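Long-range contact in glutamine cyclotransferase (Xanthomonas campestris, PDB 3MBR), which probably catalyses the cyclisation of N-terminal glutamine to pyroglutamate, as a calcium-binding beta-propeller of the glutaminyl cyclase family: residues A[153-167]-A[205-218]. The protein carries 1 engineered substitution. Residues are numbered along the deposited sequence; the frame is centred on the assembly and turned at random.
With CA (calcium ion), chain B.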
loop_
_atom_site.group_PDB
_atom_site.type_symbol
_atom_site.label_atom_id
_atom_site.label_comp_id
_atom_site.label_asym_id
_atom_site.label_seq_id
_atom_site.Cartn_x
_atom_site.Cartn_y
_atom_site.Cartn_z
ATOM N N ASN A 153 -7.213 -0.493 2.009
ATOM C CA ASN A 153 -6.237 -0.477 3.103
ATOM C C ASN A 153 -4.799 -0.375 2.450
ATOM O O ASN A 153 -3.790 -0.252 3.222
ATOM C CB ASN A 153 -6.309 -1.736 4.085
ATOM C CG ASN A 153 -5.783 -3.047 3.422
ATOM O OD1 ASN A 153 -5.681 -3.136 2.243
ATOM N ND2 ASN A 153 -5.455 -4.039 4.186
ATOM N N GLU A 154 -4.649 -0.465 1.093
ATOM C CA GLU A 154 -3.306 -0.276 0.506
ATOM C C GLU A 154 -3.435 0.185 -0.912
ATOM O O GLU A 154 -4.384 -0.228 -1.623
ATOM C CB GLU A 154 -2.561 -1.641 0.576
ATOM C CG GLU A 154 -1.209 -1.743 -0.171
ATOM C CD GLU A 154 -0.060 -0.805 0.240
ATOM O OE1 GLU A 154 1.101 -1.072 -0.154
ATOM O OE2 GLU A 154 -0.361 0.277 0.844
ATOM N N LEU A 155 -2.485 1.031 -1.342
ATOM C CA LEU A 155 -2.483 1.571 -2.717
ATOM C C LEU A 155 -1.146 1.329 -3.380
ATOM O O LEU A 155 -0.081 1.222 -2.673
ATOM C CB LEU A 155 -2.625 3.108 -2.644
ATOM C CG LEU A 155 -3.984 3.616 -2.077
ATOM C CD1 LEU A 155 -3.973 5.157 -2.061
ATOM C CD2 LEU A 155 -5.177 3.109 -2.829
ATOM N N GLU A 156 -1.158 1.316 -4.717
ATOM C CA GLU A 156 0.108 1.330 -5.425
ATOM C C GLU A 156 -0.183 1.873 -6.828
ATOM O O GLU A 156 -1.117 1.385 -7.507
ATOM C CB GLU A 156 0.673 -0.081 -5.523
ATOM C CG GLU A 156 2.094 -0.108 -6.142
ATOM C CD GLU A 156 3.141 0.610 -5.317
ATOM O OE1 GLU A 156 4.284 0.651 -5.836
ATOM O OE2 GLU A 156 2.891 1.036 -4.159
ATOM N N TRP A 157 0.623 2.792 -7.309
ATOM C CA TRP A 157 0.506 3.316 -8.650
ATOM C C TRP A 157 1.204 2.425 -9.623
ATOM O O TRP A 157 2.406 2.135 -9.420
ATOM C CB TRP A 157 1.139 4.717 -8.738
ATOM C CG TRP A 157 0.767 5.422 -9.992
ATOM C CD1 TRP A 157 1.472 5.442 -11.155
ATOM C CD2 TRP A 157 -0.413 6.170 -10.201
ATOM N NE1 TRP A 157 0.792 6.219 -12.118
ATOM C CE2 TRP A 157 -0.366 6.663 -11.550
ATOM C CE3 TRP A 157 -1.494 6.505 -9.397
ATOM C CZ2 TRP A 157 -1.339 7.521 -12.070
ATOM C CZ3 TRP A 157 -2.506 7.374 -9.957
ATOM C CH2 TRP A 157 -2.393 7.837 -11.265
ATOM N N VAL A 158 0.521 1.953 -10.674
ATOM C CA VAL A 158 1.156 0.985 -11.633
ATOM C C VAL A 158 0.739 1.402 -13.021
ATOM O O VAL A 158 -0.429 1.320 -13.374
ATOM C CB VAL A 158 0.637 -0.429 -11.343
ATOM C CG1 VAL A 158 1.291 -1.432 -12.313
ATOM C CG2 VAL A 158 0.940 -0.878 -9.910
ATOM N N ASN A 159 1.715 1.850 -13.800
ATOM C CA ASN A 159 1.456 2.162 -15.261
ATOM C C ASN A 159 0.205 3.015 -15.489
ATOM O O ASN A 159 -0.668 2.670 -16.305
ATOM C CB ASN A 159 1.293 0.857 -16.045
ATOM C CG ASN A 159 2.549 -0.023 -16.016
ATOM O OD1 ASN A 159 2.437 -1.264 -15.973
ATOM N ND2 ASN A 159 3.737 0.597 -15.957
ATOM N N GLY A 160 0.086 4.111 -14.778
ATOM C CA GLY A 160 -0.959 5.054 -15.019
ATOM C C GLY A 160 -2.253 4.735 -14.389
ATOM O O GLY A 160 -3.242 5.420 -14.674
ATOM N N GLU A 161 -2.283 3.677 -13.570
ATOM C CA GLU A 161 -3.519 3.291 -12.908
ATOM C C GLU A 161 -3.242 3.180 -11.427
ATOM O O GLU A 161 -2.086 3.010 -11.002
ATOM C CB GLU A 161 -3.996 1.924 -13.398
ATOM C CG GLU A 161 -4.514 2.050 -14.817
ATOM C CD GLU A 161 -4.988 0.758 -15.425
ATOM O OE1 GLU A 161 -6.044 0.755 -16.025
ATOM O OE2 GLU A 161 -4.283 -0.248 -15.325
ATOM N N LEU A 162 -4.309 3.270 -10.657
ATOM C CA LEU A 162 -4.182 3.108 -9.205
ATOM C C LEU A 162 -4.647 1.682 -8.822
ATOM O O LEU A 162 -5.797 1.319 -9.146
ATOM C CB LEU A 162 -4.990 4.208 -8.490
ATOM C CG LEU A 162 -5.056 4.223 -6.972
ATOM C CD1 LEU A 162 -3.613 4.479 -6.462
ATOM C CD2 LEU A 162 -5.936 5.313 -6.530
ATOM N N LEU A 163 -3.810 0.897 -8.175
ATOM C CA LEU A 163 -4.256 -0.379 -7.615
ATOM C C LEU A 163 -4.600 -0.118 -6.162
ATOM O O LEU A 163 -3.861 0.566 -5.416
ATOM C CB LEU A 163 -3.163 -1.428 -7.639
ATOM C CG LEU A 163 -2.700 -1.951 -9.023
ATOM C CD1 LEU A 163 -1.822 -3.175 -8.928
ATOM C CD2 LEU A 163 -3.752 -2.109 -10.006
ATOM N N ALA A 164 -5.712 -0.671 -5.715
ATOM C CA ALA A 164 -6.140 -0.504 -4.307
ATOM C C ALA A 164 -6.625 -1.831 -3.776
ATOM O O ALA A 164 -7.476 -2.493 -4.399
ATOM C CB ALA A 164 -7.312 0.517 -4.249
ATOM N N ASN A 165 -6.073 -2.229 -2.633
ATOM C CA ASN A 165 -6.622 -3.431 -1.981
ATOM C C ASN A 165 -7.926 -3.171 -1.277
ATOM O O ASN A 165 -8.051 -2.146 -0.587
ATOM C CB ASN A 165 -5.636 -3.941 -0.923
ATOM C CG ASN A 165 -5.968 -5.329 -0.454
ATOM O OD1 ASN A 165 -5.954 -6.279 -1.255
ATOM N ND2 ASN A 165 -6.233 -5.492 0.853
ATOM N N VAL A 166 -8.885 -4.102 -1.445
ATOM C CA VAL A 166 -10.193 -4.081 -0.820
ATOM C C VAL A 166 -10.177 -5.380 0.112
ATOM O O VAL A 166 -10.493 -6.580 -0.268
ATOM C CB VAL A 166 -11.279 -4.369 -1.891
ATOM C CG1 VAL A 166 -12.553 -4.118 -1.264
ATOM C CG2 VAL A 166 -11.097 -3.459 -3.144
ATOM N N TRP A 167 -9.703 -5.202 1.300
ATOM C CA TRP A 167 -9.519 -6.328 2.172
ATOM C C TRP A 167 -10.744 -7.070 2.486
ATOM O O TRP A 167 -10.640 -8.216 2.828
ATOM C CB TRP A 167 -8.850 -5.903 3.517
ATOM C CG TRP A 167 -9.772 -4.999 4.469
ATOM C CD1 TRP A 167 -9.932 -3.585 4.483
ATOM C CD2 TRP A 167 -10.589 -5.502 5.569
ATOM N NE1 TRP A 167 -10.800 -3.217 5.552
ATOM C CE2 TRP A 167 -11.246 -4.379 6.170
ATOM C CE3 TRP A 167 -10.893 -6.812 6.032
ATOM C CZ2 TRP A 167 -12.096 -4.539 7.259
ATOM C CZ3 TRP A 167 -11.758 -6.949 7.170
ATOM C CH2 TRP A 167 -12.332 -5.867 7.719
ATOM N N VAL A 205 -4.424 -10.008 6.637
ATOM C CA VAL A 205 -4.975 -9.476 5.414
ATOM C C VAL A 205 -3.821 -9.069 4.517
ATOM O O VAL A 205 -2.696 -8.693 4.977
ATOM C CB VAL A 205 -5.851 -8.237 5.614
ATOM C CG1 VAL A 205 -7.242 -8.607 6.240
ATOM C CG2 VAL A 205 -5.163 -7.178 6.422
ATOM N N LEU A 206 -4.070 -9.074 3.197
ATOM C CA LEU A 206 -3.154 -8.431 2.222
ATOM C C LEU A 206 -3.055 -6.969 2.613
ATOM O O LEU A 206 -4.093 -6.325 2.926
ATOM C CB LEU A 206 -3.728 -8.615 0.791
ATOM C CG LEU A 206 -2.712 -8.375 -0.366
ATOM C CD1 LEU A 206 -3.133 -9.089 -1.659
ATOM C CD2 LEU A 206 -2.479 -6.928 -0.716
ATOM N N ASN A 207 -1.859 -6.436 2.628
ATOM C CA ASN A 207 -1.730 -5.056 3.085
ATOM C C ASN A 207 -0.525 -4.394 2.470
ATOM O O ASN A 207 -0.160 -3.280 2.863
ATOM C CB ASN A 207 -1.689 -4.988 4.613
ATOM C CG ASN A 207 -2.362 -3.816 5.140
ATOM O OD1 ASN A 207 -3.078 -4.007 6.125
ATOM N ND2 ASN A 207 -2.050 -2.633 4.667
ATOM N N GLY A 208 0.145 -5.025 1.500
ATOM C CA GLY A 208 1.335 -4.418 0.896
ATOM C C GLY A 208 1.278 -4.701 -0.594
ATOM O O GLY A 208 1.178 -5.908 -0.954
ATOM N N ILE A 209 1.300 -3.684 -1.416
ATOM C CA ILE A 209 1.346 -3.842 -2.864
ATOM C C ILE A 209 2.496 -2.954 -3.326
ATOM O O ILE A 209 2.425 -1.728 -3.076
ATOM C CB ILE A 209 0.031 -3.416 -3.568
ATOM C CG1 ILE A 209 -1.159 -4.224 -3.001
ATOM C CG2 ILE A 209 0.231 -3.640 -5.065
ATOM C CD1 ILE A 209 -2.509 -3.612 -3.416
ATOM N N ALA A 210 3.516 -3.503 -3.961
ATOM C CA ALA A 210 4.661 -2.698 -4.360
ATOM C C ALA A 210 5.019 -2.934 -5.852
ATOM O O ALA A 210 5.122 -4.087 -6.248
ATOM C CB ALA A 210 5.885 -2.976 -3.502
ATOM N N PHE A 211 5.281 -1.912 -6.607
ATOM C CA PHE A 211 5.598 -2.066 -7.991
ATOM C C PHE A 211 7.024 -1.584 -8.265
ATOM O O PHE A 211 7.435 -0.461 -7.837
ATOM C CB PHE A 211 4.602 -1.242 -8.824
ATOM C CG PHE A 211 4.806 -1.411 -10.278
ATOM C CD1 PHE A 211 4.740 -2.658 -10.872
ATOM C CD2 PHE A 211 5.038 -0.294 -11.088
ATOM C CE1 PHE A 211 4.899 -2.829 -12.258
ATOM C CE2 PHE A 211 5.151 -0.452 -12.512
ATOM C CZ PHE A 211 5.111 -1.703 -13.061
ATOM N N ASP A 212 7.815 -2.457 -8.888
ATOM C CA ASP A 212 9.163 -2.125 -9.381
ATOM C C ASP A 212 8.969 -1.691 -10.822
ATOM O O ASP A 212 8.792 -2.547 -11.689
ATOM C CB ASP A 212 9.998 -3.406 -9.281
ATOM C CG ASP A 212 11.310 -3.333 -10.059
ATOM O OD1 ASP A 212 12.011 -4.377 -10.066
ATOM O OD2 ASP A 212 11.657 -2.286 -10.648
ATOM N N ALA A 213 8.953 -0.351 -11.068
ATOM C CA ALA A 213 8.667 0.050 -12.417
ATOM C C ALA A 213 9.799 -0.208 -13.373
ATOM O O ALA A 213 9.542 -0.384 -14.590
ATOM C CB ALA A 213 8.227 1.539 -12.484
ATOM N N GLU A 214 11.037 -0.261 -12.853
ATOM C CA GLU A 214 12.161 -0.456 -13.801
ATOM C C GLU A 214 12.086 -1.833 -14.495
ATOM O O GLU A 214 12.437 -2.014 -15.663
ATOM C CB GLU A 214 13.457 -0.296 -13.018
ATOM C CG GLU A 214 14.700 -0.551 -13.857
ATOM C CD GLU A 214 15.994 -0.366 -13.112
ATOM O OE1 GLU A 214 17.070 -0.627 -13.765
ATOM O OE2 GLU A 214 15.948 0.050 -11.915
ATOM N N HIS A 215 11.678 -2.836 -13.727
ATOM C CA HIS A 215 11.656 -4.189 -14.256
ATOM C C HIS A 215 10.259 -4.751 -14.423
ATOM O O HIS A 215 10.142 -5.899 -14.807
ATOM C CB HIS A 215 12.475 -5.146 -13.378
ATOM C CG HIS A 215 13.857 -4.667 -13.108
ATOM N ND1 HIS A 215 14.218 -4.048 -11.919
ATOM C CD2 HIS A 215 14.991 -4.702 -13.877
ATOM C CE1 HIS A 215 15.504 -3.731 -11.973
ATOM N NE2 HIS A 215 15.995 -4.101 -13.148
ATOM N N ASP A 216 9.224 -3.915 -14.165
ATOM C CA ASP A 216 7.810 -4.270 -14.273
ATOM C C ASP A 216 7.504 -5.471 -13.407
ATOM O O ASP A 216 6.960 -6.454 -13.910
ATOM C CB ASP A 216 7.459 -4.530 -15.771
ATOM C CG ASP A 216 5.938 -4.753 -16.015
ATOM O OD1 ASP A 216 5.070 -4.400 -15.167
ATOM O OD2 ASP A 216 5.653 -5.295 -17.105
ATOM N N ARG A 217 7.825 -5.377 -12.123
ATOM C CA ARG A 217 7.499 -6.472 -11.185
ATOM C C ARG A 217 6.506 -5.958 -10.158
ATOM O O ARG A 217 6.792 -4.929 -9.488
ATOM C CB ARG A 217 8.771 -6.974 -10.473
ATOM C CG ARG A 217 9.868 -7.458 -11.450
ATOM C CD ARG A 217 11.004 -8.125 -10.722
ATOM N NE ARG A 217 11.721 -7.179 -9.890
ATOM C CZ ARG A 217 12.646 -7.525 -8.991
ATOM N NH1 ARG A 217 13.014 -8.836 -8.861
ATOM N NH2 ARG A 217 13.247 -6.594 -8.292
ATOM N N LEU A 218 5.465 -6.731 -9.909
ATOM C CA LEU A 218 4.428 -6.385 -8.950
ATOM C C LEU A 218 4.538 -7.339 -7.773
ATOM O O LEU A 218 4.508 -8.570 -7.987
ATOM C CB LEU A 218 3.070 -6.489 -9.638
ATOM C CG LEU A 218 1.905 -6.052 -8.737
ATOM C CD1 LEU A 218 2.037 -4.637 -8.294
ATOM C CD2 LEU A 218 0.576 -6.257 -9.532
HETATM CA CA CA B . 2.151 0.289 -1.960
HETATM O O HOH W 1 6.826 0.890 -5.426
HETATM O O HOH W 2 2.637 2.510 -1.114
#
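Glu154 OE1 is gripped by the calcium ion, at 2.5 Å, and by the backbone N of Ile209, which lies 2.9 Å from OE1 and donates an almost straight hydrogen bond to its anti lone pair. The carbonyl O of Ile209 is itself a calcium ligand, at 2.3 Å, so one residue of strand 206-212 serves both the carboxylate and the metal. Glu156 repeats the scheme two residues on, divided between its oxygens: OE2 binds calcium, while OE1 takes the backbone N of Phe211 at 2.9 Å, met from well above the carboxylate plane. Both glutamates extend with CG anti to the backbone N and then bend at chi2 (61° and 64°), which swings the carboxylates in beside the ion. A water joins Glu156 OE1 to Phe211 O. Leu155 O, another water and Leu26 O complete the calcium shell.

Toward the start of the strands, Asn153 ND2 donates in the carbonyl plane to Leu206 O, 2.9 Å away, while Asn153 OD1 accepts from Asn165 ND2; this second bond should fix which way the Asn153 amide is turned. At the far end Val158 CG1 sits squarely over a face of the Phe211 ring, 3.7 Å from its centroid, a CH-pi contact. Beside the glutamates, Ile209 CD1 packs on Asn165 CB, and Leu163 CD1 meets Leu218 CD2 tip to tip.

Strands 153-158 and 206-212 run nearly parallel, 8° apart, as the outermost strands, side by side, of two four-stranded antiparallel propeller blades. Calcium lies near the centre of the chain, where Leu26 of strand 23-29 brings in a third blade; Ile172 of strand 171-175 packs against Ile209 and Leu163.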